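Local coordinates for protein succinate-semialdehyde dehydrogenase (NAD(P)(+)) (Marinobacter aquaeolei, PDB 3RH9) that probably oxidises succinate semialdehyde to succinate with NAD(P)+, at residues Val220-Lys225 with Val244-Gln249; Val148-Leu153 with Lys225-Leu230; Val374-Asp379 with Val394-Phe399; Lys342-Asp347 with Tyr385-Phe390. All coordinates share one frame; numbering follows the deposited sequence.

Contact 1: residues Val220-Lys225 with Val244-Gln249; sequences VLCEHK and VDTAEQ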
loop_
_atom_site.group_PDB
_atom_site.type_symbol
_atom_site.label_atom_id
_atom_site.label_comp_id
_atom_site.label_asym_id
_atom_site.label_seq_id
_atom_site.Cartn_x
_atom_site.Cartn_y
_atom_site.Cartn_z
ATOM N N VAL A 220 12.628 8.564 -15.121
ATOM C CA VAL A 220 11.519 9.447 -15.471
ATOM C C VAL A 220 10.249 9.074 -14.706
ATOM O O VAL A 220 9.594 9.933 -14.101
ATOM C CB VAL A 220 11.254 9.415 -16.987
ATOM C CG1 VAL A 220 10.004 10.211 -17.355
ATOM C CG2 VAL A 220 12.472 9.929 -17.727
ATOM N N LEU A 221 9.929 7.779 -14.723
ATOM C CA LEU A 221 8.773 7.209 -14.011
ATOM C C LEU A 221 8.770 7.457 -12.481
ATOM O O LEU A 221 7.711 7.658 -11.887
ATOM C CB LEU A 221 8.643 5.708 -14.343
ATOM C CG LEU A 221 7.744 5.307 -15.527
ATOM C CD1 LEU A 221 7.547 6.443 -16.500
ATOM C CD2 LEU A 221 8.218 4.054 -16.256
ATOM N N CYS A 222 9.948 7.442 -11.854
ATOM C CA CYS A 222 10.073 7.781 -10.430
ATOM C C CYS A 222 9.923 9.274 -10.160
ATOM O O CYS A 222 9.327 9.669 -9.171
ATOM C CB CYS A 222 11.420 7.319 -9.868
ATOM S SG CYS A 222 11.567 5.529 -9.714
ATOM N N GLU A 223 10.481 10.101 -11.038
ATOM C CA GLU A 223 10.584 11.530 -10.777
ATOM C C GLU A 223 9.349 12.279 -11.205
ATOM O O GLU A 223 9.050 13.334 -10.678
ATOM C CB GLU A 223 11.781 12.125 -11.501
ATOM C CG GLU A 223 13.105 11.735 -10.891
ATOM C CD GLU A 223 14.292 12.369 -11.616
ATOM O OE1 GLU A 223 14.075 13.171 -12.558
ATOM O OE2 GLU A 223 15.444 12.060 -11.239
ATOM N N HIS A 224 8.628 11.745 -12.173
ATOM C CA HIS A 224 7.553 12.520 -12.755
ATOM C C HIS A 224 6.370 12.665 -11.815
ATOM O O HIS A 224 5.924 11.689 -11.234
ATOM C CB HIS A 224 7.103 11.951 -14.105
ATOM C CG HIS A 224 6.451 12.976 -14.980
ATOM N ND1 HIS A 224 7.105 13.587 -16.026
ATOM C CD2 HIS A 224 5.224 13.546 -14.919
ATOM C CE1 HIS A 224 6.297 14.463 -16.598
ATOM N NE2 HIS A 224 5.150 14.456 -15.947
ATOM N N LYS A 225 5.857 13.892 -11.705
ATOM C CA LYS A 225 4.722 14.217 -10.849
ATOM C C LYS A 225 3.372 13.809 -11.421
ATOM O O LYS A 225 2.366 13.863 -10.723
ATOM C CB LYS A 225 4.699 15.708 -10.542
ATOM C CG LYS A 225 5.750 16.147 -9.510
ATOM C CD LYS A 225 5.816 17.684 -9.387
ATOM C CE LYS A 225 6.819 18.131 -8.330
ATOM N NZ LYS A 225 6.713 19.601 -8.079
ATOM N N VAL A 244 12.840 3.672 -2.335
ATOM C CA VAL A 244 13.669 4.799 -1.960
ATOM C C VAL A 244 13.515 5.958 -2.936
ATOM O O VAL A 244 13.359 7.105 -2.533
ATOM C CB VAL A 244 15.153 4.380 -1.904
ATOM C CG1 VAL A 244 16.090 5.624 -1.895
ATOM C CG2 VAL A 244 15.408 3.465 -0.712
ATOM N N ASP A 245 13.561 5.662 -4.225
ATOM C CA ASP A 245 13.548 6.719 -5.229
ATOM C C ASP A 245 12.189 7.374 -5.398
ATOM O O ASP A 245 12.085 8.384 -6.090
ATOM C CB ASP A 245 14.053 6.200 -6.581
ATOM C CG ASP A 245 15.558 5.985 -6.599
ATOM O OD1 ASP A 245 16.283 6.658 -5.824
ATOM O OD2 ASP A 245 16.025 5.137 -7.387
ATOM N N THR A 246 11.140 6.813 -4.800
ATOM C CA THR A 246 9.834 7.463 -4.907
ATOM C C THR A 246 9.317 7.959 -3.579
ATOM O O THR A 246 8.161 8.365 -3.483
ATOM C CB THR A 246 8.753 6.551 -5.497
ATOM O OG1 THR A 246 8.756 5.303 -4.795
ATOM C CG2 THR A 246 8.983 6.310 -6.993
ATOM N N ALA A 247 10.160 7.942 -2.560
ATOM C CA ALA A 247 9.697 8.281 -1.229
ATOM C C ALA A 247 9.312 9.748 -1.085
ATOM O O ALA A 247 8.399 10.078 -0.354
ATOM C CB ALA A 247 10.733 7.899 -0.186
ATOM N N GLU A 248 10.017 10.625 -1.780
ATOM C CA GLU A 248 9.781 12.046 -1.636
ATOM C C GLU A 248 8.376 12.414 -2.052
ATOM O O GLU A 248 7.697 13.192 -1.371
ATOM C CB GLU A 248 10.789 12.823 -2.457
ATOM C CG GLU A 248 12.139 12.885 -1.787
ATOM C CD GLU A 248 12.100 13.691 -0.495
ATOM O OE1 GLU A 248 11.407 14.738 -0.478
ATOM O OE2 GLU A 248 12.757 13.281 0.492
ATOM N N GLN A 249 7.928 11.862 -3.173
ATOM C CA GLN A 249 6.551 12.099 -3.584
ATOM C C GLN A 249 5.573 11.201 -2.861
ATOM O O GLN A 249 4.358 11.371 -3.002
ATOM C CB GLN A 249 6.391 11.917 -5.079
ATOM C CG GLN A 249 7.177 12.919 -5.884
ATOM C CD GLN A 249 6.713 12.961 -7.317
ATOM O OE1 GLN A 249 5.499 13.005 -7.600
ATOM N NE2 GLN A 249 7.677 12.947 -8.241
#
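Q249 makes the polar link to E223, and C222 makes the apolar one to T246 and D245. NE2 of Q249 donates to the main-chain O of E223 at 2.8 Å. The bond is weak, with an angle of 118° at the hydrogen. E223 is the last residue of helix 214-223, so the amide reaches a carbonyl in the final turn. Q249 gets there with CG anti to its carbonyl carbon (chi1 -64°) and the chain extended beyond.

The other amide atom rests against carbon. OE1 of Q249 lies 3.6 Å from CA of K225 and 3.7 Å from CG of K225. The two side chains cross at about a right angle, and the K225 amine leads away.

The apolar part lies between the two helix ends. SG of C222 is 3.8 Å from CG2 of T246 and 4.1 Å from CB of D245. T246 turns its methyl to the sulfur, while its OG1 bonds back to L242 O. The D245 carboxylate pairs with K241.

The helices precede and follow strand 229-233 of the cofactor-binding domain. E248 O, in 244-249, accepts a bond from R240 of the second subunit. The chemistry is divided: T246 and D245 find polar partners in helix 236-245 and offer carbon to C222. The junction therefore rests mainly on van der Waals contact, with one weak bond added.

Contact 2: residues Val148-Leu153 with Lys225-Leu230; sequences VGVTGL and KDVPML
The flat groups here are the peptide groups of V148 to G152, and the puckered ring of P228 is set against two of their carbonyls. Ring carbon CG of P228 lies 3.3 Å from V148 O, and CD of P228 touches V150 O. The peptide N-H of G152 meets M229 O in the carbonyl plane. This is the start of two neighbouring parallel strands, 151-154 and 229-233, in the Rossmann-like sheet of the cofactor domain.

The G152 bond is 3.1 Å from N to M229 O, with 158° at the hydrogen. Two residues earlier on each segment, CA of V227 makes a C-H...O contact of 3.2 Å with V150 O. The same carbonyl thus sits against both V227 and P228. With an alanine in place of P228, the ring carbons beside the V148 and V150 carbonyls would be gone, and the turn into the strand would probably be freer to move.

G149 has a positive phi of 128°, and a side chain there would run into the P228 ring.

M229, a selenomethionine, packs its CB 3.7 Å from CG2 of V148 and 3.8 Å from CG2 of T151. It has CG anti to the backbone N (chi1 159°) and runs alongside the T151 side chain. K252 and A254 of strand 252-256 also touch M229. Just ahead of the strands, a water bridges the two segments: it accepts from V150 N at 3.0 Å and donates to D226 O at 2.8 Å.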
loop_
_atom_site.group_PDB
_atom_site.type_symbol
_atom_site.label_atom_id
_atom_site.label_comp_id
_atom_site.label_asym_id
_atom_site.label_seq_id
_atom_site.Cartn_x
_atom_site.Cartn_y
_atom_site.Cartn_z
ATOM N N VAL A 148 -6.041 6.562 -10.049
ATOM C CA VAL A 148 -4.900 7.189 -9.368
ATOM C C VAL A 148 -4.243 8.208 -10.276
ATOM O O VAL A 148 -3.653 9.172 -9.818
ATOM C CB VAL A 148 -3.803 6.191 -8.827
ATOM C CG1 VAL A 148 -4.265 5.497 -7.559
ATOM C CG2 VAL A 148 -3.337 5.178 -9.905
ATOM N N GLY A 149 -4.348 7.994 -11.574
ATOM C CA GLY A 149 -3.708 8.887 -12.507
ATOM C C GLY A 149 -2.901 8.016 -13.416
ATOM O O GLY A 149 -3.143 6.816 -13.478
ATOM N N VAL A 150 -1.948 8.613 -14.118
ATOM C CA VAL A 150 -1.092 7.868 -15.037
ATOM C C VAL A 150 -0.131 6.929 -14.283
ATOM O O VAL A 150 0.634 7.363 -13.408
ATOM C CB VAL A 150 -0.297 8.825 -15.981
ATOM C CG1 VAL A 150 0.683 8.051 -16.822
ATOM C CG2 VAL A 150 -1.246 9.597 -16.864
ATOM N N THR A 151 -0.165 5.645 -14.622
ATOM C CA THR A 151 0.699 4.698 -13.934
ATOM C C THR A 151 1.828 4.184 -14.806
ATOM O O THR A 151 1.715 4.139 -16.013
ATOM C CB THR A 151 -0.101 3.503 -13.389
ATOM O OG1 THR A 151 -0.779 2.842 -14.466
ATOM C CG2 THR A 151 -1.127 3.994 -12.402
ATOM N N GLY A 152 2.922 3.796 -14.175
ATOM C CA GLY A 152 3.994 3.123 -14.866
ATOM C C GLY A 152 3.933 1.650 -14.558
ATOM O O GLY A 152 4.027 1.248 -13.404
ATOM N N LEU A 153 3.758 0.843 -15.594
ATOM C CA LEU A 153 3.716 -0.603 -15.448
ATOM C C LEU A 153 5.062 -1.237 -15.848
ATOM O O LEU A 153 5.446 -1.208 -17.043
ATOM C CB LEU A 153 2.580 -1.175 -16.301
ATOM C CG LEU A 153 1.193 -0.575 -16.067
ATOM C CD1 LEU A 153 0.122 -1.499 -16.581
ATOM C CD2 LEU A 153 0.978 -0.327 -14.608
ATOM N N LYS A 225 5.857 13.892 -11.705
ATOM C CA LYS A 225 4.722 14.217 -10.849
ATOM C C LYS A 225 3.372 13.809 -11.421
ATOM O O LYS A 225 2.366 13.863 -10.723
ATOM C CB LYS A 225 4.699 15.708 -10.542
ATOM C CG LYS A 225 5.750 16.147 -9.510
ATOM C CD LYS A 225 5.816 17.684 -9.387
ATOM C CE LYS A 225 6.819 18.131 -8.330
ATOM N NZ LYS A 225 6.713 19.601 -8.079
ATOM N N ASP A 226 3.326 13.417 -12.687
ATOM C CA ASP A 226 2.071 12.927 -13.242
ATOM C C ASP A 226 1.990 11.413 -13.222
ATOM O O ASP A 226 1.011 10.842 -13.701
ATOM C CB ASP A 226 1.840 13.453 -14.651
ATOM C CG ASP A 226 1.574 14.935 -14.668
ATOM O OD1 ASP A 226 1.280 15.488 -13.577
ATOM O OD2 ASP A 226 1.676 15.540 -15.760
ATOM N N VAL A 227 3.017 10.764 -12.678
ATOM C CA VAL A 227 2.944 9.326 -12.464
ATOM C C VAL A 227 2.792 9.011 -10.983
ATOM O O VAL A 227 3.756 8.685 -10.318
ATOM C CB VAL A 227 4.148 8.588 -13.047
ATOM C CG1 VAL A 227 3.964 7.106 -12.901
ATOM C CG2 VAL A 227 4.289 8.929 -14.494
ATOM N N PRO A 228 1.565 9.117 -10.464
ATOM C CA PRO A 228 1.286 8.958 -9.037
ATOM C C PRO A 228 1.509 7.538 -8.544
ATOM O O PRO A 228 1.719 7.334 -7.359
ATOM C CB PRO A 228 -0.198 9.291 -8.938
ATOM C CG PRO A 228 -0.523 10.000 -10.189
ATOM C CD PRO A 228 0.353 9.435 -11.222
HETATM N N MSE A 229 1.446 6.567 -9.443
HETATM C CA MSE A 229 1.573 5.187 -9.036
HETATM C C MSE A 229 2.457 4.349 -9.943
HETATM O O MSE A 229 2.398 4.458 -11.162
HETATM C CB MSE A 229 0.206 4.533 -8.926
HETATM C CG MSE A 229 0.267 3.034 -9.012
HETATM SE SE MSE A 229 -1.252 2.221 -8.127
HETATM C CE MSE A 229 -0.546 0.404 -7.921
ATOM N N LEU A 230 3.255 3.490 -9.319
ATOM C CA LEU A 230 4.077 2.537 -10.026
ATOM C C LEU A 230 3.679 1.112 -9.666
ATOM O O LEU A 230 3.560 0.777 -8.488
ATOM C CB LEU A 230 5.536 2.756 -9.665
ATOM C CG LEU A 230 6.326 3.651 -10.614
ATOM C CD1 LEU A 230 5.870 5.083 -10.490
ATOM C CD2 LEU A 230 7.793 3.522 -10.296
HETATM O O HOH W 1 -1.730 11.581 -13.463
#

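Contact 3: residues Val374-Asp379 with Val394-Phe399; sequences VVQGVD and VPMALF
V374 and V375 run parallel to V394 and P395, and the axes of strands 374-376 and 394-399 are 4.9 Å apart at closest, with 20° between their directions. V375 is bonded through both its N and its O. Its N donates to V394 O at 3.1 Å, and its O accepts from M396 N at 2.9 Å. The second bond comes in nearly along the C=O axis. Further on, M396 O accepts from V378 N at 3.0 Å in a fairly straight bond. G377 N adds a weak bond to the same oxygen. G377 has a positive phi of 94°, where a side chain would press on the carbonyl before it.

V374, V394 and M396 share one face of the sheet. CG2 of V374 lies 4.0 Å from CB of V394, and the two valines run alongside each other. M396, a selenomethionine, runs out extended on this face. Its CB is 4.1 Å from CG of Q376. Helix 303-316 covers this face, with V314 on V374 and L310 on M396.

V375 and P395 are on the other face. CB of P395 has CG2 of V375 at 4.1 Å and CG2 of V378 at 4.0 Å. With CG1 anti to the backbone N (chi1 162°), V378 turns CG2 to the proline. Both valine methyls meet this one proline carbon from the same side.

Strand 373-376, helix 383-386 and strand 393-399 form a beta-alpha-beta crossover in the catalytic domain of the aldehyde dehydrogenase fold.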
loop_
_atom_site.group_PDB
_atom_site.type_symbol
_atom_site.label_atom_id
_atom_site.label_comp_id
_atom_site.label_asym_id
_atom_site.label_seq_id
_atom_site.Cartn_x
_atom_site.Cartn_y
_atom_site.Cartn_z
ATOM N N VAL A 374 17.676 -33.201 -9.352
ATOM C CA VAL A 374 17.100 -33.447 -8.036
ATOM C C VAL A 374 18.169 -33.792 -7.000
ATOM O O VAL A 374 18.838 -34.823 -7.105
ATOM C CB VAL A 374 16.113 -34.622 -8.083
ATOM C CG1 VAL A 374 15.775 -35.052 -6.688
ATOM C CG2 VAL A 374 14.856 -34.255 -8.859
ATOM N N VAL A 375 18.333 -32.952 -5.990
ATOM C CA VAL A 375 19.300 -33.280 -4.957
ATOM C C VAL A 375 18.629 -33.542 -3.624
ATOM O O VAL A 375 17.641 -32.897 -3.277
ATOM C CB VAL A 375 20.400 -32.200 -4.790
ATOM C CG1 VAL A 375 21.198 -32.072 -6.057
ATOM C CG2 VAL A 375 19.796 -30.860 -4.374
ATOM N N GLN A 376 19.183 -34.490 -2.875
ATOM C CA GLN A 376 18.665 -34.796 -1.558
ATOM C C GLN A 376 19.719 -34.512 -0.494
ATOM O O GLN A 376 20.914 -34.532 -0.765
ATOM C CB GLN A 376 18.194 -36.246 -1.492
ATOM C CG GLN A 376 17.168 -36.463 -0.395
ATOM C CD GLN A 376 16.355 -37.743 -0.557
ATOM O OE1 GLN A 376 16.449 -38.447 -1.575
ATOM N NE2 GLN A 376 15.541 -38.047 0.457
ATOM N N GLY A 377 19.265 -34.213 0.711
ATOM C CA GLY A 377 20.165 -33.950 1.817
ATOM C C GLY A 377 20.479 -32.481 2.025
ATOM O O GLY A 377 21.579 -32.135 2.460
ATOM N N VAL A 378 19.519 -31.615 1.719
ATOM C CA VAL A 378 19.756 -30.178 1.748
ATOM C C VAL A 378 19.341 -29.529 3.063
ATOM O O VAL A 378 18.250 -29.801 3.561
ATOM C CB VAL A 378 18.979 -29.501 0.624
ATOM C CG1 VAL A 378 18.857 -28.004 0.892
ATOM C CG2 VAL A 378 19.653 -29.781 -0.699
ATOM N N ASP A 379 20.196 -28.662 3.613
ATOM C CA ASP A 379 19.868 -27.954 4.858
ATOM C C ASP A 379 20.029 -26.445 4.742
ATOM O O ASP A 379 20.456 -25.945 3.712
ATOM C CB ASP A 379 20.676 -28.491 6.050
ATOM C CG ASP A 379 22.176 -28.230 5.922
ATOM O OD1 ASP A 379 22.671 -27.281 6.565
ATOM O OD2 ASP A 379 22.861 -28.979 5.190
ATOM N N VAL A 394 15.735 -29.096 -8.007
ATOM C CA VAL A 394 14.785 -29.462 -6.962
ATOM C C VAL A 394 15.510 -29.910 -5.709
ATOM O O VAL A 394 15.958 -31.052 -5.632
ATOM C CB VAL A 394 13.857 -30.609 -7.407
ATOM C CG1 VAL A 394 12.908 -30.999 -6.260
ATOM C CG2 VAL A 394 13.096 -30.235 -8.679
ATOM N N PRO A 395 15.642 -29.014 -4.723
ATOM C CA PRO A 395 16.408 -29.340 -3.513
ATOM C C PRO A 395 15.540 -29.870 -2.360
ATOM O O PRO A 395 14.579 -29.219 -1.945
ATOM C CB PRO A 395 17.067 -28.003 -3.145
ATOM C CG PRO A 395 16.780 -27.077 -4.312
ATOM C CD PRO A 395 15.484 -27.568 -4.879
HETATM N N MSE A 396 15.888 -31.049 -1.851
HETATM C CA MSE A 396 15.049 -31.732 -0.878
HETATM C C MSE A 396 15.619 -31.678 0.535
HETATM O O MSE A 396 16.738 -32.133 0.783
HETATM C CB MSE A 396 14.853 -33.178 -1.296
HETATM C CG MSE A 396 14.228 -33.360 -2.666
HETATM SE SE MSE A 396 13.611 -35.214 -2.841
HETATM C CE MSE A 396 13.533 -35.403 -4.761
ATOM N N ALA A 397 14.844 -31.115 1.458
ATOM C CA ALA A 397 15.248 -31.004 2.857
ATOM C C ALA A 397 14.342 -31.891 3.659
ATOM O O ALA A 397 13.174 -32.009 3.333
ATOM C CB ALA A 397 15.102 -29.582 3.323
ATOM N N LEU A 398 14.849 -32.512 4.711
ATOM C CA LEU A 398 13.997 -33.391 5.505
ATOM C C LEU A 398 13.367 -32.655 6.673
ATOM O O LEU A 398 13.849 -31.600 7.069
ATOM C CB LEU A 398 14.778 -34.604 6.010
ATOM C CG LEU A 398 15.422 -35.475 4.933
ATOM C CD1 LEU A 398 16.033 -36.704 5.574
ATOM C CD2 LEU A 398 14.411 -35.858 3.863
ATOM N N PHE A 399 12.281 -33.211 7.210
ATOM C CA PHE A 399 11.698 -32.717 8.461
ATOM C C PHE A 399 10.838 -33.774 9.175
ATOM O O PHE A 399 10.418 -34.770 8.573
ATOM C CB PHE A 399 10.882 -31.444 8.211
ATOM C CG PHE A 399 9.520 -31.701 7.633
ATOM C CD1 PHE A 399 9.356 -31.887 6.274
ATOM C CD2 PHE A 399 8.405 -31.752 8.451
ATOM C CE1 PHE A 399 8.102 -32.124 5.748
ATOM C CE2 PHE A 399 7.157 -31.986 7.928
ATOM C CZ PHE A 399 7.001 -32.181 6.577
#

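Contact 4: residues Lys342-Asp347 with Tyr385-Phe390; sequences KRHLQD and YQEETF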
loop_
_atom_site.group_PDB
_atom_site.type_symbol
_atom_site.label_atom_id
_atom_site.label_comp_id
_atom_site.label_asym_id
_atom_site.label_seq_id
_atom_site.Cartn_x
_atom_site.Cartn_y
_atom_site.Cartn_z
ATOM N N LYS A 342 23.882 -23.312 -11.679
ATOM C CA LYS A 342 25.052 -24.169 -11.593
ATOM C C LYS A 342 25.669 -24.098 -10.206
ATOM O O LYS A 342 25.905 -25.123 -9.572
ATOM C CB LYS A 342 26.093 -23.797 -12.644
ATOM C CG LYS A 342 27.192 -24.847 -12.774
ATOM C CD LYS A 342 27.840 -24.827 -14.141
ATOM C CE LYS A 342 28.859 -23.719 -14.264
ATOM N NZ LYS A 342 29.844 -24.067 -15.334
ATOM N N ARG A 343 25.897 -22.875 -9.743
ATOM C CA ARG A 343 26.547 -22.620 -8.467
ATOM C C ARG A 343 25.800 -23.202 -7.252
ATOM O O ARG A 343 26.430 -23.658 -6.295
ATOM C CB ARG A 343 26.790 -21.118 -8.298
ATOM C CG ARG A 343 27.235 -20.754 -6.922
ATOM C CD ARG A 343 27.560 -19.297 -6.779
ATOM N NE ARG A 343 26.401 -18.410 -6.864
ATOM C CZ ARG A 343 25.485 -18.254 -5.908
ATOM N NH1 ARG A 343 25.545 -18.961 -4.790
ATOM N NH2 ARG A 343 24.487 -17.395 -6.084
ATOM N N HIS A 344 24.466 -23.181 -7.300
ATOM C CA HIS A 344 23.629 -23.800 -6.269
ATOM C C HIS A 344 23.709 -25.294 -6.354
ATOM O O HIS A 344 23.561 -25.982 -5.350
ATOM C CB HIS A 344 22.160 -23.408 -6.421
ATOM C CG HIS A 344 21.856 -22.019 -5.964
ATOM N ND1 HIS A 344 20.579 -21.598 -5.667
ATOM C CD2 HIS A 344 22.665 -20.956 -5.746
ATOM C CE1 HIS A 344 20.613 -20.332 -5.294
ATOM N NE2 HIS A 344 21.865 -19.919 -5.333
ATOM N N LEU A 345 23.900 -25.819 -7.553
ATOM C CA LEU A 345 24.078 -27.259 -7.653
ATOM C C LEU A 345 25.432 -27.657 -7.030
ATOM O O LEU A 345 25.504 -28.480 -6.129
ATOM C CB LEU A 345 23.969 -27.714 -9.097
ATOM C CG LEU A 345 23.907 -29.230 -9.247
ATOM C CD1 LEU A 345 22.784 -29.806 -8.410
ATOM C CD2 LEU A 345 23.755 -29.600 -10.707
ATOM N N GLN A 346 26.497 -27.028 -7.492
ATOM C CA GLN A 346 27.804 -27.249 -6.922
ATOM C C GLN A 346 27.806 -27.125 -5.395
ATOM O O GLN A 346 28.391 -27.955 -4.686
ATOM C CB GLN A 346 28.805 -26.265 -7.523
ATOM C CG GLN A 346 30.232 -26.710 -7.335
ATOM C CD GLN A 346 30.499 -28.050 -8.000
ATOM O OE1 GLN A 346 30.470 -28.172 -9.237
ATOM N NE2 GLN A 346 30.750 -29.066 -7.185
ATOM N N ASP A 347 27.175 -26.069 -4.894
ATOM C CA ASP A 347 27.233 -25.767 -3.472
ATOM C C ASP A 347 26.571 -26.875 -2.681
ATOM O O ASP A 347 27.074 -27.292 -1.644
ATOM C CB ASP A 347 26.541 -24.448 -3.179
ATOM C CG ASP A 347 26.467 -24.148 -1.701
ATOM O OD1 ASP A 347 27.508 -23.811 -1.092
ATOM O OD2 ASP A 347 25.352 -24.234 -1.146
ATOM N N TYR A 385 19.046 -23.003 -0.543
ATOM C CA TYR A 385 18.078 -22.921 0.535
ATOM C C TYR A 385 17.946 -21.473 0.955
ATOM O O TYR A 385 16.885 -21.039 1.363
ATOM C CB TYR A 385 18.558 -23.751 1.718
ATOM C CG TYR A 385 17.591 -23.847 2.880
ATOM C CD1 TYR A 385 17.456 -22.805 3.790
ATOM C CD2 TYR A 385 16.835 -24.997 3.084
ATOM C CE1 TYR A 385 16.583 -22.900 4.861
ATOM C CE2 TYR A 385 15.962 -25.108 4.151
ATOM C CZ TYR A 385 15.836 -24.059 5.046
ATOM O OH TYR A 385 14.958 -24.168 6.121
ATOM N N GLN A 386 19.038 -20.731 0.866
ATOM C CA GLN A 386 19.048 -19.353 1.309
ATOM C C GLN A 386 18.586 -18.389 0.204
ATOM O O GLN A 386 17.997 -17.343 0.476
ATOM C CB GLN A 386 20.442 -18.977 1.787
ATOM C CG GLN A 386 20.888 -19.720 3.011
ATOM C CD GLN A 386 22.402 -19.771 3.130
ATOM O OE1 GLN A 386 22.944 -20.286 4.114
ATOM N NE2 GLN A 386 23.097 -19.246 2.118
ATOM N N GLU A 387 18.855 -18.760 -1.043
ATOM C CA GLU A 387 18.562 -17.916 -2.186
ATOM C C GLU A 387 17.509 -18.589 -3.044
ATOM O O GLU A 387 17.334 -19.792 -2.982
ATOM C CB GLU A 387 19.817 -17.732 -3.034
ATOM C CG GLU A 387 21.095 -17.543 -2.241
ATOM C CD GLU A 387 22.323 -17.392 -3.137
ATOM O OE1 GLU A 387 22.157 -17.099 -4.339
ATOM O OE2 GLU A 387 23.456 -17.567 -2.638
ATOM N N GLU A 388 16.810 -17.817 -3.866
ATOM C CA GLU A 388 15.939 -18.447 -4.841
ATOM C C GLU A 388 16.748 -18.782 -6.084
ATOM O O GLU A 388 17.576 -17.992 -6.542
ATOM C CB GLU A 388 14.659 -17.636 -5.109
ATOM C CG GLU A 388 14.739 -16.529 -6.107
ATOM C CD GLU A 388 13.353 -15.914 -6.368
ATOM O OE1 GLU A 388 12.335 -16.656 -6.356
ATOM O OE2 GLU A 388 13.284 -14.684 -6.585
ATOM N N THR A 389 16.511 -19.984 -6.595
ATOM C CA THR A 389 17.403 -20.635 -7.550
ATOM C C THR A 389 17.103 -20.239 -8.986
ATOM O O THR A 389 18.006 -20.159 -9.811
ATOM C CB THR A 389 17.328 -22.176 -7.401
ATOM O OG1 THR A 389 17.940 -22.583 -6.162
ATOM C CG2 THR A 389 18.007 -22.865 -8.553
ATOM N N PHE A 390 15.833 -19.974 -9.266
ATOM C CA PHE A 390 15.393 -19.631 -10.615
ATOM C C PHE A 390 15.962 -20.547 -11.693
ATOM O O PHE A 390 16.535 -20.089 -12.668
ATOM C CB PHE A 390 15.716 -18.176 -10.928
ATOM C CG PHE A 390 14.525 -17.283 -10.876
ATOM C CD1 PHE A 390 13.626 -17.380 -9.834
ATOM C CD2 PHE A 390 14.290 -16.362 -11.877
ATOM C CE1 PHE A 390 12.511 -16.578 -9.784
ATOM C CE2 PHE A 390 13.175 -15.544 -11.830
ATOM C CZ PHE A 390 12.283 -15.652 -10.776
#
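R343 and H344 both bind E387 through OE1. They fasten helix 335-350 of the aldehyde dehydrogenase catalytic domain to the loop that follows helix 383-386.

The salt bridge comes first. NH2 of R343 donates to OE1 of E387 at 2.9 Å, and OE1 uses its syn lone pair. NH1 of R343 adds a weak bond to OE2 of E387 at 3.3 Å. The guanidinium and carboxylate planes are 35° apart, so the pair is tilted, not flat. R343 bends at chi3 (69°) to bring its end across.

The imidazole bonds use both nitrogens of H344. NE2 of H344 donates to OE1 of E387 at 3.0 Å, in the ring plane but from above the carboxylate plane. At the other nitrogen, ND1 pairs with OG1 of T389. These two bonds would fix the rotation of the ring.

OE1 of E387 is thus gripped by two donors, which would probably keep the carboxylate charged. With a glutamine in its place, the R343 guanidinium would probably be left without its countercharge, and the H344 ring would be held less firmly.

Between E387 and T389, E388 touches C290. C383 and C384 of the short helix touch the H344 side chain. H344 also meets carbon of the glutamate: CE1 of H344 lies 3.5 Å from CB of E387. ND1 of H344 stands 2.9 Å from OG1 of T389.

In the fold
The four contacts fall into two pairs. Contacts 1 and 2 share K225 and touch, with L221 O 3.5 Å from L230 CD1. Contacts 3 and 4 also touch, with V375 CG1 3.6 Å from L345 CD1, and D379 and V378 pack on Y385. The first pair belongs to the cofactor domain and the second to the catalytic domain. Contacts 2 and 4 lie on opposite sides of the chain centre, about 17 Å apart at their nearest atoms. E256, the predicted active-site residue, lies at a moderate distance from both: its side chain is about 11 Å from that of M229 and about 10 Å from that of E388. Contacts 1 and 3 lie away from it.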